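Local coordinates for protein S-adenosylmethionine:2-demethylmenaquinone methyltransferase (Geobacillus kaustophilus, PDB 2PCN) that is of unknown function but belongs to the Aldolase/RraA family of alpha/beta proteins and assembles from three copies of one chain, at residues L14-L19 against G148-N153; G32-V37 against V134-G139; E51-G56 against R83-V88; V58-G63 against V127-G132. All blocks are in the same frame, centred on the assembly; numbering follows the deposited sequence.

Contact 1 of 4, residues L14-L19 against G148-N153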
loop_
_atom_site.group_PDB
_atom_site.type_symbol
_atom_site.label_atom_id
_atom_site.label_comp_id
_atom_site.label_asym_id
_atom_site.label_seq_id
_atom_site.Cartn_x
_atom_site.Cartn_y
_atom_site.Cartn_z
ATOM N N LEU A 14 -16.322 11.700 18.873
ATOM C CA LEU A 14 -15.087 11.166 18.317
ATOM C C LEU A 14 -14.297 12.084 17.402
ATOM O O LEU A 14 -14.842 12.969 16.744
ATOM C CB LEU A 14 -15.378 9.879 17.536
ATOM C CG LEU A 14 -15.847 8.623 18.265
ATOM C CD1 LEU A 14 -16.250 7.574 17.240
ATOM C CD2 LEU A 14 -14.735 8.098 19.159
ATOM N N GLN A 15 -12.991 11.845 17.387
ATOM C CA GLN A 15 -12.067 12.547 16.518
ATOM C C GLN A 15 -11.649 11.439 15.561
ATOM O O GLN A 15 -11.327 10.335 15.999
ATOM C CB GLN A 15 -10.846 13.039 17.290
ATOM C CG GLN A 15 -11.085 14.295 18.100
ATOM C CD GLN A 15 -9.819 14.779 18.758
ATOM O OE1 GLN A 15 -9.472 14.350 19.860
ATOM N NE2 GLN A 15 -9.102 15.662 18.075
ATOM N N VAL A 16 -11.671 11.719 14.265
ATOM C CA VAL A 16 -11.296 10.722 13.273
ATOM C C VAL A 16 -9.969 11.103 12.633
ATOM O O VAL A 16 -9.848 12.161 12.019
ATOM C CB VAL A 16 -12.376 10.598 12.177
ATOM C CG1 VAL A 16 -11.964 9.549 11.157
ATOM C CG2 VAL A 16 -13.711 10.226 12.806
ATOM N N CYS A 17 -8.969 10.239 12.790
ATOM C CA CYS A 17 -7.654 10.503 12.229
ATOM C C CYS A 17 -7.719 10.575 10.706
ATOM O O CYS A 17 -8.274 9.688 10.051
ATOM C CB CYS A 17 -6.667 9.416 12.663
ATOM S SG CYS A 17 -4.953 9.783 12.221
ATOM N N GLU A 18 -7.144 11.636 10.152
ATOM C CA GLU A 18 -7.141 11.863 8.711
ATOM C C GLU A 18 -5.927 11.244 8.034
ATOM O O GLU A 18 -5.886 11.109 6.810
ATOM C CB GLU A 18 -7.175 13.365 8.436
ATOM C CG GLU A 18 -8.413 14.052 8.975
ATOM C CD GLU A 18 -8.262 15.558 9.025
ATOM O OE1 GLU A 18 -7.808 16.144 8.021
ATOM O OE2 GLU A 18 -8.606 16.153 10.068
ATOM N N LEU A 19 -4.940 10.873 8.836
ATOM C CA LEU A 19 -3.728 10.264 8.319
ATOM C C LEU A 19 -3.907 8.753 8.196
ATOM O O LEU A 19 -4.189 8.072 9.182
ATOM C CB LEU A 19 -2.555 10.571 9.253
ATOM C CG LEU A 19 -1.196 9.942 8.933
ATOM C CD1 LEU A 19 -0.667 10.474 7.605
ATOM C CD2 LEU A 19 -0.224 10.263 10.057
ATOM N N GLY A 148 -9.617 2.409 9.981
ATOM C CA GLY A 148 -9.089 3.685 10.423
ATOM C C GLY A 148 -8.791 3.746 11.905
ATOM O O GLY A 148 -8.684 2.718 12.576
ATOM N N VAL A 149 -8.658 4.967 12.413
ATOM C CA VAL A 149 -8.359 5.200 13.818
ATOM C C VAL A 149 -9.219 6.343 14.346
ATOM O O VAL A 149 -9.272 7.415 13.748
ATOM C CB VAL A 149 -6.872 5.576 14.003
ATOM C CG1 VAL A 149 -6.581 5.846 15.476
ATOM C CG2 VAL A 149 -5.980 4.459 13.467
ATOM N N VAL A 150 -9.892 6.106 15.467
ATOM C CA VAL A 150 -10.742 7.117 16.077
ATOM C C VAL A 150 -10.385 7.280 17.548
ATOM O O VAL A 150 -9.997 6.318 18.214
ATOM C CB VAL A 150 -12.237 6.757 15.938
ATOM C CG1 VAL A 150 -12.591 6.617 14.462
ATOM C CG2 VAL A 150 -12.549 5.471 16.689
ATOM N N VAL A 151 -10.520 8.504 18.046
ATOM C CA VAL A 151 -10.180 8.815 19.429
ATOM C C VAL A 151 -11.346 9.417 20.207
ATOM O O VAL A 151 -12.008 10.338 19.734
ATOM C CB VAL A 151 -9.004 9.812 19.478
ATOM C CG1 VAL A 151 -8.665 10.152 20.918
ATOM C CG2 VAL A 151 -7.797 9.223 18.761
ATOM N N ALA A 152 -11.585 8.890 21.405
ATOM C CA ALA A 152 -12.649 9.386 22.276
ATOM C C ALA A 152 -11.987 9.885 23.560
ATOM O O ALA A 152 -10.888 9.451 23.902
ATOM C CB ALA A 152 -13.638 8.269 22.590
ATOM N N ASN A 153 -12.642 10.797 24.271
ATOM C CA ASN A 153 -12.059 11.323 25.500
ATOM C C ASN A 153 -12.289 10.424 26.710
ATOM O O ASN A 153 -11.947 10.786 27.836
ATOM C CB ASN A 153 -12.590 12.731 25.778
ATOM C CG ASN A 153 -12.006 13.769 24.837
ATOM O OD1 ASN A 153 -12.341 14.951 24.912
ATOM N ND2 ASN A 153 -11.121 13.330 23.945
HETATM O O HOH W 1 -8.773 7.023 10.158
#

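Contact 2 of 4, residues G32-V37 against V134-G139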
loop_
_atom_site.group_PDB
_atom_site.type_symbol
_atom_site.label_atom_id
_atom_site.label_comp_id
_atom_site.label_asym_id
_atom_site.label_seq_id
_atom_site.Cartn_x
_atom_site.Cartn_y
_atom_site.Cartn_z
ATOM N N GLY A 32 -7.443 0.990 23.392
ATOM C CA GLY A 32 -7.107 1.139 24.794
ATOM C C GLY A 32 -6.746 2.568 25.149
ATOM O O GLY A 32 -6.714 3.437 24.276
ATOM N N PRO A 33 -6.461 2.841 26.431
ATOM C CA PRO A 33 -6.098 4.180 26.903
ATOM C C PRO A 33 -4.799 4.652 26.268
ATOM O O PRO A 33 -3.846 3.888 26.134
ATOM C CB PRO A 33 -5.981 3.989 28.412
ATOM C CG PRO A 33 -5.462 2.596 28.520
ATOM C CD PRO A 33 -6.315 1.848 27.510
ATOM N N ILE A 34 -4.776 5.922 25.887
ATOM C CA ILE A 34 -3.625 6.536 25.246
ATOM C C ILE A 34 -2.534 7.020 26.204
ATOM O O ILE A 34 -2.817 7.595 27.251
ATOM C CB ILE A 34 -4.070 7.759 24.400
ATOM C CG1 ILE A 34 -4.866 7.295 23.181
ATOM C CG2 ILE A 34 -2.868 8.587 23.995
ATOM C CD1 ILE A 34 -5.415 8.448 22.351
ATOM N N ALA A 35 -1.290 6.763 25.816
ATOM C CA ALA A 35 -0.103 7.213 26.532
ATOM C C ALA A 35 0.609 7.935 25.391
ATOM O O ALA A 35 0.651 7.412 24.274
ATOM C CB ALA A 35 0.725 6.031 27.009
ATOM N N THR A 36 1.155 9.121 25.649
ATOM C CA THR A 36 1.804 9.884 24.585
ATOM C C THR A 36 3.304 10.104 24.695
ATOM O O THR A 36 3.872 10.158 25.790
ATOM C CB THR A 36 1.168 11.287 24.434
ATOM O OG1 THR A 36 1.416 12.050 25.623
ATOM C CG2 THR A 36 -0.334 11.183 24.208
ATOM N N VAL A 37 3.931 10.246 23.534
ATOM C CA VAL A 37 5.360 10.517 23.433
ATOM C C VAL A 37 5.545 11.438 22.234
ATOM O O VAL A 37 5.049 11.155 21.142
ATOM C CB VAL A 37 6.190 9.236 23.190
ATOM C CG1 VAL A 37 7.669 9.594 23.123
ATOM C CG2 VAL A 37 5.945 8.228 24.294
ATOM N N VAL A 134 -5.884 15.384 14.476
ATOM C CA VAL A 134 -6.402 14.930 15.762
ATOM C C VAL A 134 -5.567 15.424 16.941
ATOM O O VAL A 134 -4.349 15.571 16.838
ATOM C CB VAL A 134 -6.461 13.373 15.812
ATOM C CG1 VAL A 134 -6.771 12.884 17.230
ATOM C CG2 VAL A 134 -7.521 12.869 14.848
ATOM N N ARG A 135 -6.238 15.688 18.057
ATOM C CA ARG A 135 -5.568 16.124 19.278
ATOM C C ARG A 135 -5.539 14.877 20.155
ATOM O O ARG A 135 -6.586 14.399 20.596
ATOM C CB ARG A 135 -6.377 17.234 19.959
ATOM C CG ARG A 135 -5.750 17.808 21.222
ATOM C CD ARG A 135 -6.769 18.661 21.978
ATOM N NE ARG A 135 -6.208 19.302 23.165
ATOM C CZ ARG A 135 -5.331 20.300 23.130
ATOM N NH1 ARG A 135 -4.910 20.774 21.965
ATOM N NH2 ARG A 135 -4.876 20.827 24.260
ATOM N N TRP A 136 -4.343 14.344 20.387
ATOM C CA TRP A 136 -4.169 13.134 21.187
ATOM C C TRP A 136 -3.790 13.479 22.627
ATOM O O TRP A 136 -2.669 13.909 22.891
ATOM C CB TRP A 136 -3.074 12.255 20.569
ATOM C CG TRP A 136 -3.197 12.087 19.079
ATOM C CD1 TRP A 136 -2.922 13.022 18.123
ATOM C CD2 TRP A 136 -3.631 10.914 18.380
ATOM N NE1 TRP A 136 -3.155 12.504 16.870
ATOM C CE2 TRP A 136 -3.590 11.210 16.999
ATOM C CE3 TRP A 136 -4.047 9.639 18.786
ATOM C CZ2 TRP A 136 -3.952 10.277 16.018
ATOM C CZ3 TRP A 136 -4.407 8.710 17.811
ATOM C CH2 TRP A 136 -4.356 9.035 16.444
ATOM N N GLU A 137 -4.722 13.267 23.551
ATOM C CA GLU A 137 -4.501 13.577 24.961
ATOM C C GLU A 137 -4.271 12.355 25.842
ATOM O O GLU A 137 -4.899 11.317 25.656
ATOM C CB GLU A 137 -5.700 14.355 25.517
ATOM C CG GLU A 137 -5.895 15.740 24.926
ATOM C CD GLU A 137 -7.115 16.442 25.498
ATOM O OE1 GLU A 137 -7.285 16.419 26.736
ATOM O OE2 GLU A 137 -7.895 17.021 24.713
ATOM N N PRO A 138 -3.360 12.467 26.820
ATOM C CA PRO A 138 -3.095 11.338 27.713
ATOM C C PRO A 138 -4.393 10.972 28.431
ATOM O O PRO A 138 -5.144 11.853 28.844
ATOM C CB PRO A 138 -2.050 11.900 28.675
ATOM C CG PRO A 138 -1.302 12.873 27.819
ATOM C CD PRO A 138 -2.419 13.572 27.076
ATOM N N GLY A 139 -4.667 9.680 28.565
ATOM C CA GLY A 139 -5.886 9.269 29.240
ATOM C C GLY A 139 -7.058 9.085 28.295
ATOM O O GLY A 139 -8.055 8.458 28.657
#

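Contact 3 of 4, residues E51-G56 against R83-V88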
loop_
_atom_site.group_PDB
_atom_site.type_symbol
_atom_site.label_atom_id
_atom_site.label_comp_id
_atom_site.label_asym_id
_atom_site.label_seq_id
_atom_site.Cartn_x
_atom_site.Cartn_y
_atom_site.Cartn_z
ATOM N N GLU A 51 8.423 0.579 28.505
ATOM C CA GLU A 51 8.862 -0.183 29.669
ATOM C C GLU A 51 8.117 0.210 30.940
ATOM O O GLU A 51 8.232 -0.471 31.956
ATOM C CB GLU A 51 10.364 0.017 29.898
ATOM C CG GLU A 51 11.232 -0.269 28.686
ATOM C CD GLU A 51 12.698 0.035 28.935
ATOM O OE1 GLU A 51 12.998 1.110 29.494
ATOM O OE2 GLU A 51 13.553 -0.794 28.561
ATOM N N THR A 52 7.335 1.286 30.882
ATOM C CA THR A 52 6.626 1.754 32.069
ATOM C C THR A 52 5.107 1.931 32.025
ATOM O O THR A 52 4.467 1.897 33.074
ATOM C CB THR A 52 7.230 3.083 32.554
ATOM O OG1 THR A 52 7.104 4.065 31.517
ATOM C CG2 THR A 52 8.706 2.898 32.897
ATOM N N VAL A 53 4.514 2.120 30.846
ATOM C CA VAL A 53 3.063 2.311 30.792
ATOM C C VAL A 53 2.274 1.072 31.243
ATOM O O VAL A 53 2.755 -0.056 31.145
ATOM C CB VAL A 53 2.589 2.732 29.377
ATOM C CG1 VAL A 53 3.234 4.050 28.990
ATOM C CG2 VAL A 53 2.922 1.645 28.357
ATOM N N PRO A 54 1.049 1.278 31.755
ATOM C CA PRO A 54 0.193 0.183 32.228
ATOM C C PRO A 54 -0.206 -0.794 31.127
ATOM O O PRO A 54 -0.242 -0.437 29.952
ATOM C CB PRO A 54 -1.030 0.915 32.786
ATOM C CG PRO A 54 -0.493 2.248 33.180
ATOM C CD PRO A 54 0.418 2.581 32.026
ATOM N N PRO A 55 -0.507 -2.047 31.502
ATOM C CA PRO A 55 -0.911 -3.056 30.518
ATOM C C PRO A 55 -2.190 -2.585 29.824
ATOM O O PRO A 55 -3.033 -1.931 30.444
ATOM C CB PRO A 55 -1.154 -4.300 31.377
ATOM C CG PRO A 55 -0.213 -4.104 32.532
ATOM C CD PRO A 55 -0.404 -2.640 32.847
ATOM N N GLY A 56 -2.334 -2.909 28.542
ATOM C CA GLY A 56 -3.522 -2.508 27.807
ATOM C C GLY A 56 -3.406 -1.149 27.140
ATOM O O GLY A 56 -4.266 -0.756 26.348
ATOM N N ARG A 83 4.960 -6.828 28.174
ATOM C CA ARG A 83 4.259 -6.076 29.210
ATOM C C ARG A 83 2.758 -5.943 28.955
ATOM O O ARG A 83 2.064 -5.187 29.632
ATOM C CB ARG A 83 4.918 -4.700 29.386
ATOM C CG ARG A 83 6.408 -4.800 29.672
ATOM C CD ARG A 83 7.017 -3.495 30.170
ATOM N NE ARG A 83 6.397 -3.037 31.412
ATOM C CZ ARG A 83 5.459 -2.098 31.479
ATOM N NH1 ARG A 83 5.033 -1.503 30.374
ATOM N NH2 ARG A 83 4.937 -1.759 32.653
ATOM N N GLY A 84 2.265 -6.688 27.970
ATOM C CA GLY A 84 0.849 -6.684 27.656
ATOM C C GLY A 84 0.220 -5.401 27.144
ATOM O O GLY A 84 -0.928 -5.109 27.467
ATOM N N LEU A 85 0.949 -4.632 26.344
ATOM C CA LEU A 85 0.390 -3.403 25.802
ATOM C C LEU A 85 -0.539 -3.762 24.639
ATOM O O LEU A 85 -0.415 -4.836 24.046
ATOM C CB LEU A 85 1.513 -2.470 25.331
ATOM C CG LEU A 85 2.403 -1.863 26.428
ATOM C CD1 LEU A 85 3.088 -2.960 27.213
ATOM C CD2 LEU A 85 3.442 -0.942 25.804
ATOM N N ALA A 86 -1.478 -2.873 24.329
ATOM C CA ALA A 86 -2.430 -3.106 23.243
ATOM C C ALA A 86 -1.792 -2.863 21.877
ATOM O O ALA A 86 -2.013 -3.627 20.932
ATOM C CB ALA A 86 -3.648 -2.201 23.416
ATOM N N GLY A 87 -1.005 -1.798 21.774
ATOM C CA GLY A 87 -0.356 -1.496 20.512
ATOM C C GLY A 87 0.358 -0.162 20.496
ATOM O O GLY A 87 0.426 0.532 21.513
ATOM N N VAL A 88 0.900 0.187 19.335
ATOM C CA VAL A 88 1.617 1.444 19.161
ATOM C C VAL A 88 1.178 2.097 17.850
ATOM O O VAL A 88 1.005 1.417 16.840
ATOM C CB VAL A 88 3.151 1.216 19.099
ATOM C CG1 VAL A 88 3.877 2.557 19.105
ATOM C CG2 VAL A 88 3.609 0.345 20.271
HETATM O O HOH W 2 2.400 -2.861 31.240
#

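Contact 4 of 4, residues V58-G63 against V127-G132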
loop_
_atom_site.group_PDB
_atom_site.type_symbol
_atom_site.label_atom_id
_atom_site.label_comp_id
_atom_site.label_asym_id
_atom_site.label_seq_id
_atom_site.Cartn_x
_atom_site.Cartn_y
_atom_site.Cartn_z
ATOM N N VAL A 58 -2.156 1.938 24.714
ATOM C CA VAL A 58 -1.839 2.103 23.305
ATOM C C VAL A 58 -0.919 3.319 23.304
ATOM O O VAL A 58 -1.347 4.424 23.635
ATOM C CB VAL A 58 -3.078 2.423 22.442
ATOM C CG1 VAL A 58 -2.632 2.855 21.049
ATOM C CG2 VAL A 58 -3.972 1.193 22.330
ATOM N N LEU A 59 0.348 3.111 22.967
ATOM C CA LEU A 59 1.298 4.215 22.938
ATOM C C LEU A 59 1.185 4.950 21.612
ATOM O O LEU A 59 1.287 4.339 20.549
ATOM C CB LEU A 59 2.729 3.698 23.110
ATOM C CG LEU A 59 3.787 4.804 23.217
ATOM C CD1 LEU A 59 3.644 5.511 24.556
ATOM C CD2 LEU A 59 5.176 4.217 23.085
ATOM N N VAL A 60 0.955 6.258 21.675
ATOM C CA VAL A 60 0.856 7.074 20.475
ATOM C C VAL A 60 2.120 7.919 20.436
ATOM O O VAL A 60 2.403 8.672 21.373
ATOM C CB VAL A 60 -0.386 7.996 20.515
ATOM C CG1 VAL A 60 -0.465 8.823 19.239
ATOM C CG2 VAL A 60 -1.644 7.151 20.673
ATOM N N VAL A 61 2.881 7.778 19.357
ATOM C CA VAL A 61 4.136 8.505 19.202
ATOM C C VAL A 61 4.124 9.473 18.023
ATOM O O VAL A 61 3.917 9.069 16.878
ATOM C CB VAL A 61 5.309 7.520 19.002
ATOM C CG1 VAL A 61 6.605 8.285 18.782
ATOM C CG2 VAL A 61 5.423 6.598 20.207
ATOM N N ASP A 62 4.331 10.756 18.300
ATOM C CA ASP A 62 4.377 11.732 17.223
ATOM C C ASP A 62 5.838 11.943 16.852
ATOM O O ASP A 62 6.577 12.627 17.562
ATOM C CB ASP A 62 3.755 13.064 17.641
ATOM C CG ASP A 62 3.755 14.077 16.508
ATOM O OD1 ASP A 62 4.197 13.715 15.397
ATOM O OD2 ASP A 62 3.317 15.227 16.720
ATOM N N GLY A 63 6.251 11.334 15.749
ATOM C CA GLY A 63 7.620 11.464 15.285
ATOM C C GLY A 63 7.725 12.485 14.170
ATOM O O GLY A 63 8.699 12.504 13.416
ATOM N N VAL A 127 2.488 14.517 26.940
ATOM C CA VAL A 127 2.091 15.838 26.465
ATOM C C VAL A 127 0.990 15.640 25.429
ATOM O O VAL A 127 0.764 14.522 24.964
ATOM C CB VAL A 127 3.269 16.601 25.800
ATOM C CG1 VAL A 127 4.355 16.890 26.829
ATOM C CG2 VAL A 127 3.832 15.793 24.642
ATOM N N VAL A 128 0.295 16.718 25.079
ATOM C CA VAL A 128 -0.762 16.629 24.083
ATOM C C VAL A 128 -0.117 16.625 22.703
ATOM O O VAL A 128 0.711 17.481 22.395
ATOM C CB VAL A 128 -1.733 17.822 24.189
ATOM C CG1 VAL A 128 -2.778 17.740 23.090
ATOM C CG2 VAL A 128 -2.403 17.823 25.559
ATOM N N LEU A 129 -0.484 15.648 21.880
ATOM C CA LEU A 129 0.072 15.546 20.541
ATOM C C LEU A 129 -0.922 16.114 19.542
ATOM O O LEU A 129 -2.131 16.114 19.788
ATOM C CB LEU A 129 0.366 14.083 20.194
ATOM C CG LEU A 129 1.191 13.280 21.200
ATOM C CD1 LEU A 129 1.273 11.836 20.732
ATOM C CD2 LEU A 129 2.583 13.881 21.346
ATOM N N GLU A 130 -0.409 16.597 18.419
ATOM C CA GLU A 130 -1.256 17.159 17.379
ATOM C C GLU A 130 -0.791 16.768 15.983
ATOM O O GLU A 130 0.168 17.330 15.457
ATOM C CB GLU A 130 -1.293 18.686 17.495
ATOM C CG GLU A 130 -2.051 19.198 18.704
ATOM C CD GLU A 130 -1.977 20.706 18.842
ATOM O OE1 GLU A 130 -2.292 21.408 17.858
ATOM O OE2 GLU A 130 -1.610 21.187 19.935
ATOM N N PHE A 131 -1.472 15.792 15.390
ATOM C CA PHE A 131 -1.155 15.347 14.037
ATOM C C PHE A 131 -2.332 14.571 13.459
ATOM O O PHE A 131 -3.190 14.087 14.201
ATOM C CB PHE A 131 0.108 14.474 14.012
ATOM C CG PHE A 131 -0.045 13.150 14.707
ATOM C CD1 PHE A 131 0.297 13.008 16.049
ATOM C CD2 PHE A 131 -0.518 12.038 14.013
ATOM C CE1 PHE A 131 0.175 11.773 16.693
ATOM C CE2 PHE A 131 -0.646 10.799 14.646
ATOM C CZ PHE A 131 -0.297 10.668 15.991
ATOM N N GLY A 132 -2.369 14.463 12.136
ATOM C CA GLY A 132 -3.444 13.744 11.477
ATOM C C GLY A 132 -4.795 14.386 11.713
ATOM O O GLY A 132 -5.830 13.728 11.606
HETATM O O HOH W 3 2.476 16.822 18.493
HETATM O O HOH W 4 3.199 16.663 14.356
#

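Contact 1 of 4, residues L14-L19 against G148-N153
Leu14 and Gln15 lie along Val151 where the N-terminal strand 14-16 joins the C-terminal strand 148-152 in an antiparallel pair, at the edge of the mixed sheet within this chain of RraA-family fold. The strand axes are 150° apart in direction. Gln15 and Val151 form a hydrogen-bonded pair: Gln15 N donates to Val151 O (3.0 Å) and Val151 N returns a bond to Gln15 O (2.9 Å), both in the carbonyl planes. Their CB atoms face the same side of the sheet, 4.3 Å apart, and on that side both side chains touch the strand 134-136, Gln15 at Val134 and Arg135, Val151 at Trp136. Leu14 serves the other side. With its CG beside the backbone N (chi1 -67°), the branch bends back over the partner strand, and Leu14 CD2 rests on Ala152 CB at 3.6 Å. Next along this side Val16 and Val150 lie side by side and point the same way, Val16 CG2 to Val150 CG1 4.1 Å. These two valines also meet a neighbouring subunit, Val16 on its Val115 and Val150 on its Pro114. Beyond them Cys17 N bonds to Val149 O at 3.0 Å, nearly straight out from the carbonyl. The next link is through water: one molecule donates a hydrogen bond to Cys17 O (2.7 Å) and accepts one from Val149 N (3.1 Å).

Contact 2 of 4, residues G32-V37 against V134-G139
The indole of Trp136 meets Ile34 at its edge: Ile34 CD1 comes in near the ring plane, 4.0 Å from Trp136 CE3, and the two side chains cross at about a right angle. Over one face of the same ring, displaced toward the rim, sits Val134 CG1. Trp136 also stacks with Phe131, while its NE1 bonds to Phe131 O. The guanidinium of Arg135 has Glu137 OE2 at its edge and in its plane, a salt bridge whose hydrogen bond from NE (3.2 Å) is weak. Ile34 reaches the indole because CG1 stands beside the backbone N (chi1 -69°) and the chain runs on extended; the other branch, Ile34 CG2, lies 3.8 Å from Glu137 O. Two residues on, Thr36 CG2 is 3.8 Å from Trp136 O, and Thr36 OG1 passes 3.6 Å from Pro138 CG with the two side chains crossed. That hydroxyl has its hydrogen bond with Val127 O. The backbones join at Gly139 N, which donates an almost straight bond (174°) to Ile34 O at 3.1 Å. In the RraA fold this contact brings Trp136, ending the second strand of the 129-136 hairpin, and the turn after it against strand 30-38; from this turn the chain enters strand 141-145. Strand 30-38 runs between strands 58-62 and 141-145; Ile34 and Trp136 both pack on Val60 and Val142 of those neighbours and on Val151 of strand 148-152.

Contact 3 of 4, residues E51-G56 against R83-V88
Arg83 grips the chain leaving helix 44-52 by way of Val53 O. This oxygen lies at the edge of the guanidinium, near its plane, and offers a lone pair to Arg83 NH1 at 2.8 Å, while a weak, bent bond from Arg83 NH2 (3.2 Å) ends on the same atom. The chain bends at chi3 (60°), which brings one face of the guanidinium against Glu51 O, 3.1 Å from its plane and over its centre, but at a poor angle for bonding to NE. NH1 also bonds to Leu50 O, which places the positive group at the C-terminal end of helix 44-52, where it probably interacts favourably with the carbonyls. Deeper in the protein comes the close apolar part, where buried Val53 and Leu85 cross at about a right angle, Val53 CG2 to Leu85 CD2 3.7 Å. Leu85 also packs on Leu50 and on Ala80 of helix 74-82. The turn that carries Arg83 is a Schellman motif ending helix 74-82, with Gly84 at positive phi as its C-prime residue, and the chain then runs into strand 87-90. Segment 51-56 belongs to the return of a beta-alpha-beta unit made of strand 30-38, helix 44-52 and the parallel strand 58-62. The two loops are also drawn close at their far end: Gly56 N bonds to Gly84 O (2.8 Å), Ala86 CB sits 3.3 Å from Gly56 O, and Ala86 pairs with Thr57 just beyond. Toward solvent the meeting is looser. A water donates to both Val53 O and Arg83 O, and the ring of exposed Pro55 brushes the latter, Pro55 CB at 3.8 Å.

Contact 4 of 4, residues V58-G63 against V127-G132
A chi1 of -178° sends the carboxylate of Asp62 away from its own N, and a chi1 of 67° sets Phe131 CG between its backbone N and carbonyl carbon; with these torsions the side chains pass in opposite directions. Asp62 CG comes 3.6 Å from Phe131 CD1, with carboxylate and ring 44° apart. Val60, on the same side of strand 58-62, places CG1 near the plane of that ring, 3.7 Å from Phe131 CZ. Leu129 CD1 meets Val60 CG1 (3.8 Å) and its CD2 meets Asp62 CB (4.0 Å). The contact sets the first strand of the 129-136 beta hairpin across strand 58-62 of the main sheet in the RraA fold. Phe131 also stacks on Trp136 and His91, and His91 touches Asp62 as well. The polar link between the strands runs through water. One molecule donates to Asp62 OD2 and accepts from Glu130 N; another donates to Asp62 OD2 and, over a longer reach, to Glu130 O. Asp62 CB and CG lie against Phe131 while its oxygens take hydrogen bonds, OD2 from the two waters and OD1 from Lys64 N, so the buried carboxylate is satisfied without a direct bond to segment 127-132.

How the contacts relate
Contact 1 joins the two ends of the fold, and the segments of the other three lie between its own along the chain. Contacts 2 and 4 are the nearest neighbours, with centres about 7 Å apart: strands 30-38 and 58-62 run parallel in the mixed sheet, and the hairpin of strands 129-131 and 134-136 packs against both. The same hairpin meets contact 1, whose centre is about 11 Å from that of contact 2, through Trp136 and Val151. Contact 3 is the farthest from contact 1, centres about 20 Å apart, where helices 44-52 and 74-82 give way to strands 58-62 and 87-90. Its segments alternate with those of contact 4, and the two join where strand 87-90 pairs in parallel with strand 58-62.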